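Local coordinates for protein putative fimbrium subunit Fim1C (Bacteroides uniformis, PDB 4K4K) that is a putative component of the fimbrial tip, probably contributing to the surface filaments that mediate cell adhesion and biofilm formation, at residues 237-242 and 264-269; 140-145 and 247-252; 215-220 and 231-236. One frame throughout, in Å; residues are numbered along the deposited sequence.

Contact 1 (237-242 and 264-269); sequences AAQSKA and SKVEDW
Q239 lays the aliphatic part of its side chain over the backbone of strand 259-268 at S264 and K265: CG stands 3.4 Å from S264 O and 3.8 Å from K265 CA. With CG anti to the carbonyl carbon (chi1 -59°) and the chain bent at chi2, the side chain curls along the strand, and its amide oxygen OE1 comes to 3.8 Å from V266 CG1. That is a van der Waals approach of a polar atom to a methyl group.

S264 answers from the strand. Its hydroxyl OG takes the Q239 backbone N-H in a weak hydrogen bond, 3.4 Å long with an N-H...O angle of 154°, and the same OG lies 3.4 Å from Q239 CB. A237 CB also touches S264 OG, at 3.7 Å.

The loop 237-242 thus rests on S264 to V266 of strand 259-268, at the protein surface. Behind it S240 OG is hydrogen-bonded to Y251 OH, and S240 also packs on Y249, both residues of strand 247-256. With 218 Å² buried, the chemistry suggests a join made mostly of van der Waals contacts, several of them carbon against oxygen, with one weak hydrogen bond.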
ATOM      1  N   ALA A 237      16.212 -15.763   3.763  1.00 40.55           N
ATOM      2  CA  ALA A 237      16.598 -14.502   4.394  1.00 39.75           C
ATOM      3  C   ALA A 237      16.181 -14.498   5.854  1.00 44.42           C
ATOM      4  O   ALA A 237      15.115 -15.028   6.196  1.00 44.24           O
ATOM      5  CB  ALA A 237      15.985 -13.316   3.670  1.00 38.78           C
ATOM      6  N   ALA A 238      17.016 -13.886   6.710  1.00 42.50           N
ATOM      7  CA  ALA A 238      16.766 -13.797   8.147  1.00 43.59           C
ATOM      8  C   ALA A 238      15.546 -12.947   8.447  1.00 47.48           C
ATOM      9  O   ALA A 238      14.755 -13.313   9.316  1.00 48.71           O
ATOM     10  CB  ALA A 238      17.980 -13.215   8.857  1.00 45.77           C
ATOM     11  N   GLN A 239      15.361 -11.839   7.699  1.00 42.44           N
ATOM     12  CA  GLN A 239      14.272 -10.901   7.963  1.00 40.30           C
ATOM     13  C   GLN A 239      12.940 -11.237   7.269  1.00 42.85           C
ATOM     14  O   GLN A 239      11.961 -10.510   7.500  1.00 41.11           O
ATOM     15  CB  GLN A 239      14.692  -9.468   7.568  1.00 40.89           C
ATOM     16  CG  GLN A 239      15.921  -8.902   8.275  1.00 46.72           C
ATOM     17  CD  GLN A 239      15.953  -9.139   9.763  1.00 57.36           C
ATOM     18  OE1 GLN A 239      15.015  -8.821  10.502  1.00 50.86           O
ATOM     19  NE2 GLN A 239      17.045  -9.705  10.228  1.00 49.40           N
ATOM     20  N   SER A 240      12.871 -12.299   6.433  1.00 39.85           N
ATOM     21  CA  SER A 240      11.614 -12.572   5.727  1.00 37.30           C
ATOM     22  C   SER A 240      11.177 -14.050   5.700  1.00 39.19           C
ATOM     23  O   SER A 240      10.975 -14.615   4.631  1.00 37.50           O
ATOM     24  CB  SER A 240      11.666 -12.014   4.302  1.00 37.29           C
ATOM     25  OG  SER A 240      12.602 -12.677   3.468  1.00 34.20           O
ATOM     26  N   LYS A 241      10.932 -14.648   6.879  1.00 37.09           N
ATOM     27  CA  LYS A 241      10.364 -16.008   6.960  1.00 37.43           C
ATOM     28  C   LYS A 241       8.838 -15.935   6.664  1.00 38.75           C
ATOM     29  O   LYS A 241       8.180 -16.928   6.336  1.00 39.58           O
ATOM     30  CB  LYS A 241      10.622 -16.630   8.355  1.00 41.78           C
ATOM     31  CG  LYS A 241      12.104 -16.775   8.729  1.00 49.98           C
ATOM     32  CD  LYS A 241      12.797 -17.877   7.941  1.00 59.59           C
ATOM     33  CE  LYS A 241      14.294 -17.872   8.139  1.00 60.75           C
ATOM     34  NZ  LYS A 241      14.947 -18.927   7.321  1.00 58.60           N
ATOM     35  N   ALA A 242       8.311 -14.728   6.759  1.00 32.33           N
ATOM     36  CA  ALA A 242       6.919 -14.343   6.524  1.00 30.71           C
ATOM     37  C   ALA A 242       6.898 -12.951   5.956  1.00 31.92           C
ATOM     38  O   ALA A 242       7.866 -12.206   6.128  1.00 32.11           O
ATOM     39  CB  ALA A 242       6.140 -14.375   7.845  1.00 32.01           C
ATOM     40  N   SER A 264      19.239  -8.744   3.897  1.00 30.98           N
ATOM     41  CA  SER A 264      17.859  -8.297   4.022  1.00 29.21           C
ATOM     42  C   SER A 264      17.642  -7.435   5.246  1.00 33.90           C
ATOM     43  O   SER A 264      18.334  -7.586   6.254  1.00 33.48           O
ATOM     44  CB  SER A 264      16.933  -9.507   4.084  1.00 33.44           C
ATOM     45  OG  SER A 264      17.132 -10.203   5.305  1.00 40.43           O
ATOM     46  N   LYS A 265      16.649  -6.546   5.150  1.00 30.52           N
ATOM     47  CA  LYS A 265      16.218  -5.670   6.241  1.00 31.52           C
ATOM     48  C   LYS A 265      14.725  -5.565   6.165  1.00 33.23           C
ATOM     49  O   LYS A 265      14.180  -5.569   5.057  1.00 29.59           O
ATOM     50  CB  LYS A 265      16.844  -4.264   6.122  1.00 36.03           C
ATOM     51  CG  LYS A 265      18.323  -4.172   6.488  1.00 51.58           C
ATOM     52  CD  LYS A 265      18.955  -2.853   6.027  1.00 69.88           C
ATOM     53  CE  LYS A 265      18.737  -1.691   6.974  1.00 91.12           C
ATOM     54  NZ  LYS A 265      19.328  -0.429   6.451  1.00104.06           N
ATOM     55  N   VAL A 266      14.058  -5.455   7.321  1.00 31.17           N
ATOM     56  CA  VAL A 266      12.611  -5.230   7.347  1.00 30.24           C
ATOM     57  C   VAL A 266      12.411  -3.955   8.144  1.00 34.75           C
ATOM     58  O   VAL A 266      13.108  -3.731   9.145  1.00 33.87           O
ATOM     59  CB  VAL A 266      11.754  -6.431   7.854  1.00 33.91           C
ATOM     60  CG1 VAL A 266      12.054  -6.795   9.310  1.00 34.00           C
ATOM     61  CG2 VAL A 266      10.259  -6.166   7.660  1.00 32.96           C
ATOM     62  N   GLU A 267      11.489  -3.100   7.680  1.00 30.74           N
ATOM     63  CA  GLU A 267      11.191  -1.810   8.290  0.50 31.09           C
ATOM     64  C   GLU A 267       9.695  -1.584   8.288  1.00 33.59           C
ATOM     65  O   GLU A 267       9.012  -2.142   7.422  1.00 31.95           O
ATOM     66  CB  GLU A 267      11.873  -0.681   7.481  0.50 32.88           C
ATOM     67  CG  GLU A 267      13.395  -0.632   7.545  0.50 44.42           C
ATOM     68  CD  GLU A 267      14.074   0.407   6.668  0.50 68.77           C
ATOM     69  OE1 GLU A 267      13.363   1.212   6.024  0.50 66.66           O
ATOM     70  OE2 GLU A 267      15.324   0.384   6.592  0.50 65.41           O
ATOM     71  N   ASP A 268       9.177  -0.763   9.209  1.00 30.55           N
ATOM     72  CA  ASP A 268       7.758  -0.447   9.123  1.00 28.85           C
ATOM     73  C   ASP A 268       7.621   0.386   7.840  1.00 32.59           C
ATOM     74  O   ASP A 268       8.505   1.190   7.532  1.00 32.74           O
ATOM     75  CB  ASP A 268       7.268   0.296  10.390  1.00 32.01           C
ATOM     76  CG  ASP A 268       7.477  -0.452  11.717  1.00 47.66           C
ATOM     77  OD1 ASP A 268       6.808  -1.491  11.934  1.00 44.82           O
ATOM     78  OD2 ASP A 268       8.256   0.047  12.566  1.00 59.73           O
ATOM     79  N   TRP A 269       6.597   0.125   7.023  1.00 28.78           N
ATOM     80  CA  TRP A 269       6.481   0.834   5.751  1.00 27.86           C
ATOM     81  C   TRP A 269       5.885   2.251   5.982  1.00 36.80           C
ATOM     82  O   TRP A 269       4.727   2.405   6.374  1.00 36.74           O
ATOM     83  CB  TRP A 269       5.675  -0.022   4.773  1.00 24.99           C
ATOM     84  CG  TRP A 269       5.465   0.503   3.385  1.00 24.29           C
ATOM     85  CD1 TRP A 269       6.051   1.588   2.798  1.00 27.71           C
ATOM     86  CD2 TRP A 269       4.617  -0.081   2.399  1.00 22.64           C
ATOM     87  NE1 TRP A 269       5.586   1.739   1.514  1.00 26.88           N
ATOM     88  CE2 TRP A 269       4.709   0.719   1.237  1.00 26.21           C
ATOM     89  CE3 TRP A 269       3.769  -1.204   2.386  1.00 21.43           C
ATOM     90  CZ2 TRP A 269       3.972   0.449   0.084  1.00 23.69           C
ATOM     91  CZ3 TRP A 269       3.044  -1.472   1.234  1.00 21.11           C
ATOM     92  CH2 TRP A 269       3.158  -0.660   0.100  1.00 21.56           C
TER

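Contact 2 (140-145 and 247-252); sequences KLVKLD and SKYLYT
K143, D145, S247, Y249 and Y251 carry the backbone pairing of segments 142-145 and 247-252, which lie on strands 132-150 and 247-256 and run parallel, their axes 4.7 Å apart at 17°. Four hydrogen bonds alternate across the pair. K143 N gives to S247 O at 3.0 Å and K143 O accepts from Y249 N at 2.8 Å; D145 N then gives to Y249 O, and D145 O accepts from Y251 N. N-H...O angles of 159° to 174° show all four to be nearly straight. Three of the carbonyls, those of K143, Y249 and D145, also take part in CA-H...O contacts, the shortest being L250 CA to D145 O at 3.2 Å.

Apolar contacts gather on the face of V142, L144, Y249 and Y251. V142 CG1, turned anti to its own backbone nitrogen, meets the edge of the Y249 ring near its plane, 3.5 Å from CD1. L144 CD2 lies 4.0 Å from Y249 CB and reaches the Y251 ring at its edge, nearest CE2. The phenol oxygen of Y249 is satisfied beyond the pair, by V244 N.

On the other face the side chains of K143 and K248 run side by side, CG to CG 3.9 Å. K143 NZ continues to a salt bridge with E204 and a hydrogen bond to Q112. K248 NZ stays 4.5 Å from D145 OD2, beyond a salt bridge, so any attraction between them is probably weak and long-range. The chemistry therefore implies a two-sided pairing: main-chain bonds fix the register, one face supplies apolar packing, and the other carries charge.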
ATOM      1  N   LYS A 140      -1.830  -1.710   4.143  1.00 14.98           N
ATOM      2  CA  LYS A 140      -2.426  -3.028   4.464  1.00 15.02           C
ATOM      3  C   LYS A 140      -1.684  -4.187   3.767  1.00 20.36           C
ATOM      4  O   LYS A 140      -1.882  -5.357   4.137  1.00 20.50           O
ATOM      5  CB  LYS A 140      -3.911  -3.055   4.073  1.00 14.95           C
ATOM      6  CG  LYS A 140      -4.742  -2.021   4.858  1.00 18.10           C
ATOM      7  CD  LYS A 140      -4.838  -2.366   6.353  1.00 18.86           C
ATOM      8  CE  LYS A 140      -5.430  -1.192   7.116  1.00 20.33           C
ATOM      9  NZ  LYS A 140      -5.588  -1.517   8.556  1.00 22.49           N
ATOM     10  N   LEU A 141      -0.799  -3.855   2.784  1.00 16.13           N
ATOM     11  CA  LEU A 141      -0.059  -4.858   2.027  1.00 15.78           C
ATOM     12  C   LEU A 141       1.433  -4.794   2.376  1.00 20.04           C
ATOM     13  O   LEU A 141       1.787  -4.301   3.443  1.00 18.87           O
ATOM     14  CB  LEU A 141      -0.338  -4.752   0.520  1.00 15.23           C
ATOM     15  CG  LEU A 141      -1.872  -4.664   0.156  1.00 17.81           C
ATOM     16  CD1 LEU A 141      -2.052  -4.489  -1.362  1.00 17.15           C
ATOM     17  CD2 LEU A 141      -2.657  -5.869   0.674  1.00 17.63           C
ATOM     18  N   VAL A 142       2.285  -5.365   1.524  1.00 16.65           N
ATOM     19  CA  VAL A 142       3.720  -5.505   1.814  1.00 17.73           C
ATOM     20  C   VAL A 142       4.538  -4.921   0.666  1.00 21.68           C
ATOM     21  O   VAL A 142       4.248  -5.195  -0.493  1.00 20.14           O
ATOM     22  CB  VAL A 142       4.032  -7.009   2.028  1.00 21.51           C
ATOM     23  CG1 VAL A 142       5.544  -7.267   2.163  1.00 22.21           C
ATOM     24  CG2 VAL A 142       3.264  -7.576   3.223  1.00 22.43           C
ATOM     25  N   LYS A 143       5.565  -4.128   0.998  1.00 19.87           N
ATOM     26  CA  LYS A 143       6.417  -3.524  -0.009  1.00 19.38           C
ATOM     27  C   LYS A 143       7.729  -4.294  -0.124  1.00 22.27           C
ATOM     28  O   LYS A 143       8.356  -4.612   0.890  1.00 22.16           O
ATOM     29  CB  LYS A 143       6.695  -2.048   0.344  1.00 21.36           C
ATOM     30  CG  LYS A 143       7.617  -1.281  -0.635  1.00 20.84           C
ATOM     31  CD  LYS A 143       6.919  -0.970  -1.928  1.00 25.90           C
ATOM     32  CE  LYS A 143       7.817  -0.189  -2.869  1.00 30.60           C
ATOM     33  NZ  LYS A 143       7.056   0.322  -4.037  1.00 31.51           N
ATOM     34  N   LEU A 144       8.143  -4.573  -1.366  1.00 19.85           N
ATOM     35  CA  LEU A 144       9.458  -5.176  -1.644  1.00 20.87           C
ATOM     36  C   LEU A 144      10.310  -4.111  -2.307  1.00 23.99           C
ATOM     37  O   LEU A 144       9.866  -3.497  -3.278  1.00 21.89           O
ATOM     38  CB  LEU A 144       9.363  -6.431  -2.528  1.00 20.53           C
ATOM     39  CG  LEU A 144       8.393  -7.540  -2.070  1.00 23.61           C
ATOM     40  CD1 LEU A 144       8.434  -8.719  -3.037  1.00 23.29           C
ATOM     41  CD2 LEU A 144       8.673  -7.991  -0.622  1.00 23.68           C
ATOM     42  N   ASP A 145      11.521  -3.878  -1.776  1.00 22.04           N
ATOM     43  CA  ASP A 145      12.440  -2.862  -2.272  1.00 21.87           C
ATOM     44  C   ASP A 145      13.764  -3.575  -2.521  1.00 26.88           C
ATOM     45  O   ASP A 145      14.403  -4.021  -1.576  1.00 25.36           O
ATOM     46  CB  ASP A 145      12.552  -1.721  -1.238  1.00 23.92           C
ATOM     47  CG  ASP A 145      13.353  -0.510  -1.696  1.00 42.86           C
ATOM     48  OD1 ASP A 145      14.472  -0.698  -2.223  1.00 43.58           O
ATOM     49  OD2 ASP A 145      12.912   0.625  -1.436  1.00 53.99           O
ATOM     50  N   SER A 247       4.679  -3.652   6.230  1.00 23.53           N
ATOM     51  CA  SER A 247       6.139  -3.694   6.304  1.00 22.94           C
ATOM     52  C   SER A 247       6.772  -3.504   4.938  1.00 26.15           C
ATOM     53  O   SER A 247       6.149  -3.779   3.903  1.00 24.24           O
ATOM     54  CB  SER A 247       6.617  -5.023   6.886  1.00 25.46           C
ATOM     55  OG  SER A 247       5.918  -5.321   8.083  1.00 31.74           O
ATOM     56  N   LYS A 248       8.033  -3.051   4.947  1.00 24.42           N
ATOM     57  CA  LYS A 248       8.859  -2.896   3.753  1.00 23.48           C
ATOM     58  C   LYS A 248      10.056  -3.822   3.922  1.00 27.07           C
ATOM     59  O   LYS A 248      10.739  -3.751   4.939  1.00 27.57           O
ATOM     60  CB  LYS A 248       9.295  -1.433   3.556  1.00 27.01           C
ATOM     61  CG  LYS A 248      10.184  -1.230   2.309  1.00 31.29           C
ATOM     62  CD  LYS A 248      10.791   0.178   2.206  1.00 38.05           C
ATOM     63  CE  LYS A 248       9.777   1.219   1.797  1.00 38.12           C
ATOM     64  NZ  LYS A 248      10.360   2.582   1.724  1.00 54.85           N
ATOM     65  N   TYR A 249      10.254  -4.741   2.968  1.00 22.72           N
ATOM     66  CA  TYR A 249      11.382  -5.690   2.952  1.00 23.96           C
ATOM     67  C   TYR A 249      12.380  -5.159   1.970  1.00 28.90           C
ATOM     68  O   TYR A 249      12.047  -4.943   0.798  1.00 26.57           O
ATOM     69  CB  TYR A 249      10.922  -7.128   2.600  1.00 24.38           C
ATOM     70  CG  TYR A 249      10.050  -7.710   3.700  1.00 25.26           C
ATOM     71  CD1 TYR A 249       8.688  -7.415   3.768  1.00 24.31           C
ATOM     72  CD2 TYR A 249      10.601  -8.483   4.723  1.00 27.15           C
ATOM     73  CE1 TYR A 249       7.895  -7.887   4.817  1.00 24.87           C
ATOM     74  CE2 TYR A 249       9.811  -8.981   5.763  1.00 28.80           C
ATOM     75  CZ  TYR A 249       8.457  -8.672   5.813  1.00 30.85           C
ATOM     76  OH  TYR A 249       7.652  -9.128   6.838  1.00 30.86           O
ATOM     77  N   LEU A 250      13.578  -4.851   2.467  1.00 26.40           N
ATOM     78  CA  LEU A 250      14.639  -4.292   1.651  1.00 27.26           C
ATOM     79  C   LEU A 250      15.671  -5.356   1.405  1.00 29.86           C
ATOM     80  O   LEU A 250      16.214  -5.921   2.352  1.00 28.24           O
ATOM     81  CB  LEU A 250      15.269  -3.051   2.323  1.00 28.58           C
ATOM     82  CG  LEU A 250      14.299  -1.897   2.567  1.00 32.93           C
ATOM     83  CD1 LEU A 250      13.811  -1.901   3.991  1.00 33.83           C
ATOM     84  CD2 LEU A 250      14.947  -0.576   2.220  1.00 37.05           C
ATOM     85  N   TYR A 251      15.906  -5.672   0.127  1.00 26.87           N
ATOM     86  CA  TYR A 251      16.912  -6.672  -0.220  1.00 27.09           C
ATOM     87  C   TYR A 251      18.018  -6.047  -1.024  1.00 29.37           C
ATOM     88  O   TYR A 251      17.744  -5.324  -1.986  1.00 28.42           O
ATOM     89  CB  TYR A 251      16.306  -7.844  -1.027  1.00 27.76           C
ATOM     90  CG  TYR A 251      15.197  -8.595  -0.323  1.00 28.17           C
ATOM     91  CD1 TYR A 251      15.482  -9.550   0.651  1.00 30.69           C
ATOM     92  CD2 TYR A 251      13.863  -8.412  -0.685  1.00 26.28           C
ATOM     93  CE1 TYR A 251      14.467 -10.268   1.280  1.00 31.71           C
ATOM     94  CE2 TYR A 251      12.837  -9.112  -0.050  1.00 25.69           C
ATOM     95  CZ  TYR A 251      13.147 -10.047   0.921  1.00 29.37           C
ATOM     96  OH  TYR A 251      12.145 -10.752   1.538  1.00 28.13           O
ATOM     97  N   THR A 252      19.276  -6.349  -0.659  1.00 27.47           N
ATOM     98  CA  THR A 252      20.438  -5.956  -1.457  1.00 27.46           C
ATOM     99  C   THR A 252      20.956  -7.241  -2.074  1.00 31.65           C
ATOM    100  O   THR A 252      21.362  -8.163  -1.355  1.00 30.70           O
ATOM    101  CB  THR A 252      21.486  -5.170  -0.672  1.00 34.79           C
ATOM    102  OG1 THR A 252      20.889  -3.976  -0.163  1.00 33.25           O
ATOM    103  CG2 THR A 252      22.696  -4.796  -1.549  1.00 38.84           C
TER

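Contact 3 (215-220 and 231-236); sequences GMALTF and HWDVNS
This is an antiparallel hairpin contact, joining strands 217-222 and 228-233 of the fimbrillin-like fold; the axes of segments 217-220 and 231-233 are 4.5 Å apart at 161°. L218 and W232 form the hydrogen-bonded pair: L218 N to W232 O is 2.8 Å and W232 N to L218 O 2.9 Å, both in the carbonyl plane. The pairing extends into the 3-10 turn at 234-236 through V234 N to M216 O, 3.0 Å, with the donor tilted 26° from the plane of the M216 carbonyl.

On one face L218 and W232 lie side by side, pointing the same way, and L218 CD1 comes 3.8 Å from W232 CE3. V234 crosses L218 at about a right angle, CG2 to CG 4.0 Å.

On the opposite face T219 OG1, anti to the carbonyl carbon (chi1 -62°), accepts from H231 ND1 at 3.0 Å, while T219 CG2 touches H231 CE1. A valine here would probably leave H231 ND1 without this acceptor and the imidazole freer to turn.

Around the hairpin, strand 164-177 pairs with strand 217-222 and supplies I167 to L218 and S166 to T219; W232 meets the Y251 ring of strand 247-256 and reaches V260 and V262 of strand 259-268.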
ATOM      1  N   GLY A 215       8.574 -21.613  -0.495  1.00 39.32           N
ATOM      2  CA  GLY A 215       8.218 -21.842  -1.889  1.00 38.59           C
ATOM      3  C   GLY A 215       8.372 -20.610  -2.757  1.00 39.83           C
ATOM      4  O   GLY A 215       8.280 -20.710  -3.982  1.00 40.62           O
HETATM    5  N   MSE A 216       8.576 -19.424  -2.139  1.00 33.57           N
HETATM    6  CA  MSE A 216       8.738 -18.187  -2.911  1.00 28.53           C
HETATM    7  C   MSE A 216      10.189 -17.957  -3.266  1.00 32.98           C
HETATM    8  O   MSE A 216      11.066 -18.036  -2.406  1.00 33.58           O
HETATM    9  CB  MSE A 216       8.217 -16.961  -2.167  1.00 26.93           C
HETATM   10  CG  MSE A 216       6.745 -17.002  -1.873  1.00 29.05           C
HETATM   11 SE   MSE A 216       6.293 -15.486  -0.732  0.75 30.58          SE
HETATM   12  CE  MSE A 216       4.380 -15.912  -0.553  1.00 28.51           C
ATOM     13  N   ALA A 217      10.425 -17.620  -4.515  1.00 31.52           N
ATOM     14  CA  ALA A 217      11.767 -17.321  -4.971  1.00 31.20           C
ATOM     15  C   ALA A 217      11.793 -16.062  -5.811  1.00 32.46           C
ATOM     16  O   ALA A 217      10.838 -15.773  -6.535  1.00 30.68           O
ATOM     17  CB  ALA A 217      12.329 -18.497  -5.777  1.00 33.64           C
ATOM     18  N   LEU A 218      12.884 -15.308  -5.708  1.00 28.45           N
ATOM     19  CA  LEU A 218      13.155 -14.180  -6.588  1.00 27.47           C
ATOM     20  C   LEU A 218      13.936 -14.709  -7.782  1.00 33.19           C
ATOM     21  O   LEU A 218      14.904 -15.455  -7.586  1.00 34.00           O
ATOM     22  CB  LEU A 218      13.967 -13.063  -5.900  1.00 27.11           C
ATOM     23  CG  LEU A 218      13.348 -12.310  -4.746  1.00 30.58           C
ATOM     24  CD1 LEU A 218      14.293 -11.224  -4.268  1.00 31.38           C
ATOM     25  CD2 LEU A 218      11.995 -11.675  -5.134  1.00 29.72           C
ATOM     26  N   THR A 219      13.536 -14.341  -9.009  1.00 28.50           N
ATOM     27  CA  THR A 219      14.273 -14.743 -10.214  1.00 28.27           C
ATOM     28  C   THR A 219      14.878 -13.493 -10.828  1.00 31.98           C
ATOM     29  O   THR A 219      14.167 -12.520 -11.082  1.00 30.26           O
ATOM     30  CB  THR A 219      13.400 -15.540 -11.213  1.00 33.65           C
ATOM     31  OG1 THR A 219      12.965 -16.736 -10.563  1.00 32.77           O
ATOM     32  CG2 THR A 219      14.160 -15.924 -12.510  1.00 33.90           C
ATOM     33  N   PHE A 220      16.194 -13.524 -11.072  1.00 29.52           N
ATOM     34  CA  PHE A 220      16.913 -12.434 -11.711  1.00 29.22           C
ATOM     35  C   PHE A 220      17.368 -12.905 -13.073  1.00 33.93           C
ATOM     36  O   PHE A 220      18.198 -13.811 -13.130  1.00 34.33           O
ATOM     37  CB  PHE A 220      18.137 -12.004 -10.865  1.00 30.90           C
ATOM     38  CG  PHE A 220      17.767 -11.613  -9.461  1.00 30.56           C
ATOM     39  CD1 PHE A 220      17.734 -12.562  -8.441  1.00 32.61           C
ATOM     40  CD2 PHE A 220      17.403 -10.306  -9.163  1.00 31.83           C
ATOM     41  CE1 PHE A 220      17.344 -12.206  -7.147  1.00 32.59           C
ATOM     42  CE2 PHE A 220      17.004  -9.954  -7.876  1.00 33.72           C
ATOM     43  CZ  PHE A 220      16.969 -10.911  -6.883  1.00 32.76           C
ATOM     44  N   HIS A 231      18.136 -17.800  -9.266  1.00 37.65           N
ATOM     45  CA  HIS A 231      16.995 -17.967  -8.360  1.00 36.99           C
ATOM     46  C   HIS A 231      17.462 -17.900  -6.925  1.00 39.94           C
ATOM     47  O   HIS A 231      18.525 -18.438  -6.596  1.00 38.81           O
ATOM     48  CB  HIS A 231      16.260 -19.292  -8.632  1.00 39.08           C
ATOM     49  CG  HIS A 231      15.978 -19.531 -10.088  1.00 43.32           C
ATOM     50  ND1 HIS A 231      14.834 -19.034 -10.693  1.00 44.80           N
ATOM     51  CD2 HIS A 231      16.727 -20.164 -11.025  1.00 46.29           C
ATOM     52  CE1 HIS A 231      14.911 -19.400 -11.966  1.00 44.46           C
ATOM     53  NE2 HIS A 231      16.036 -20.069 -12.217  1.00 45.77           N
ATOM     54  N   TRP A 232      16.692 -17.225  -6.063  1.00 35.70           N
ATOM     55  CA  TRP A 232      17.045 -17.108  -4.653  1.00 36.47           C
ATOM     56  C   TRP A 232      15.796 -17.305  -3.805  1.00 39.48           C
ATOM     57  O   TRP A 232      14.766 -16.685  -4.083  1.00 36.17           O
ATOM     58  CB  TRP A 232      17.727 -15.761  -4.373  1.00 35.34           C
ATOM     59  CG  TRP A 232      17.977 -15.511  -2.909  1.00 36.53           C
ATOM     60  CD1 TRP A 232      18.995 -16.009  -2.144  1.00 40.46           C
ATOM     61  CD2 TRP A 232      17.154 -14.737  -2.031  1.00 35.33           C
ATOM     62  NE1 TRP A 232      18.860 -15.586  -0.840  1.00 39.94           N
ATOM     63  CE2 TRP A 232      17.730 -14.808  -0.741  1.00 40.03           C
ATOM     64  CE3 TRP A 232      15.972 -13.990  -2.207  1.00 35.34           C
ATOM     65  CZ2 TRP A 232      17.183 -14.135   0.359  1.00 39.30           C
ATOM     66  CZ3 TRP A 232      15.440 -13.315  -1.120  1.00 36.09           C
ATOM     67  CH2 TRP A 232      16.042 -13.386   0.141  1.00 37.67           C
ATOM     68  N   ASP A 233      15.879 -18.187  -2.791  1.00 37.79           N
ATOM     69  CA  ASP A 233      14.731 -18.488  -1.936  1.00 38.38           C
ATOM     70  C   ASP A 233      14.501 -17.393  -0.895  1.00 37.35           C
ATOM     71  O   ASP A 233      15.349 -17.142  -0.027  1.00 36.82           O
ATOM     72  CB  ASP A 233      14.869 -19.875  -1.266  1.00 43.87           C
ATOM     73  CG  ASP A 233      14.204 -21.003  -2.056  1.00 65.20           C
ATOM     74  OD1 ASP A 233      13.093 -20.775  -2.618  1.00 66.54           O
ATOM     75  OD2 ASP A 233      14.766 -22.124  -2.079  1.00 73.24           O
ATOM     76  N   VAL A 234      13.330 -16.733  -0.992  1.00 31.05           N
ATOM     77  CA  VAL A 234      12.931 -15.640  -0.091  1.00 28.76           C
ATOM     78  C   VAL A 234      12.992 -16.091   1.377  1.00 33.90           C
ATOM     79  O   VAL A 234      13.465 -15.325   2.216  1.00 33.12           O
ATOM     80  CB  VAL A 234      11.538 -15.062  -0.466  1.00 30.04           C
ATOM     81  CG1 VAL A 234      11.063 -14.007   0.545  1.00 29.62           C
ATOM     82  CG2 VAL A 234      11.568 -14.481  -1.878  1.00 28.97           C
ATOM     83  N   ASN A 235      12.586 -17.335   1.664  1.00 32.90           N
ATOM     84  CA  ASN A 235      12.560 -17.885   3.024  1.00 35.14           C
ATOM     85  C   ASN A 235      13.985 -18.103   3.615  1.00 42.68           C
ATOM     86  O   ASN A 235      14.116 -18.238   4.834  1.00 43.86           O
ATOM     87  CB  ASN A 235      11.753 -19.188   3.047  1.00 38.92           C
ATOM     88  CG  ASN A 235      11.324 -19.617   4.428  1.00 64.26           C
ATOM     89  OD1 ASN A 235      10.419 -19.036   5.043  1.00 59.98           O
ATOM     90  ND2 ASN A 235      11.991 -20.631   4.956  1.00 53.80           N
ATOM     91  N   SER A 236      15.042 -18.049   2.782  1.00 39.75           N
ATOM     92  CA  SER A 236      16.406 -18.209   3.294  1.00 41.53           C
ATOM     93  C   SER A 236      16.904 -16.912   3.976  1.00 47.01           C
ATOM     94  O   SER A 236      17.886 -16.966   4.718  1.00 49.55           O
ATOM     95  CB  SER A 236      17.359 -18.660   2.190  1.00 42.59           C
ATOM     96  OG  SER A 236      17.692 -17.600   1.310  1.00 50.46           O
TER

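Contact 2 is the buried one of the three, its centre about 10 Å from that of the chain; contact 1 is a surface contact, its centre about 16 Å from the chain's, and contact 3, partly buried, has its centre about 22 Å from the same point. Contacts 2 and 3 are both strand pairings, parallel and antiparallel respectively, and each rests on regular backbone bonds; contact 1 sets a loop on a strand through side-chain packing and one weak bond. Strand 259-268 of contact 1 is the sheet neighbour of strand 247-256 of contact 2, joined by K265 O to L250 N. Contacts 1 and 3 meet where K241 NZ reaches N235 O.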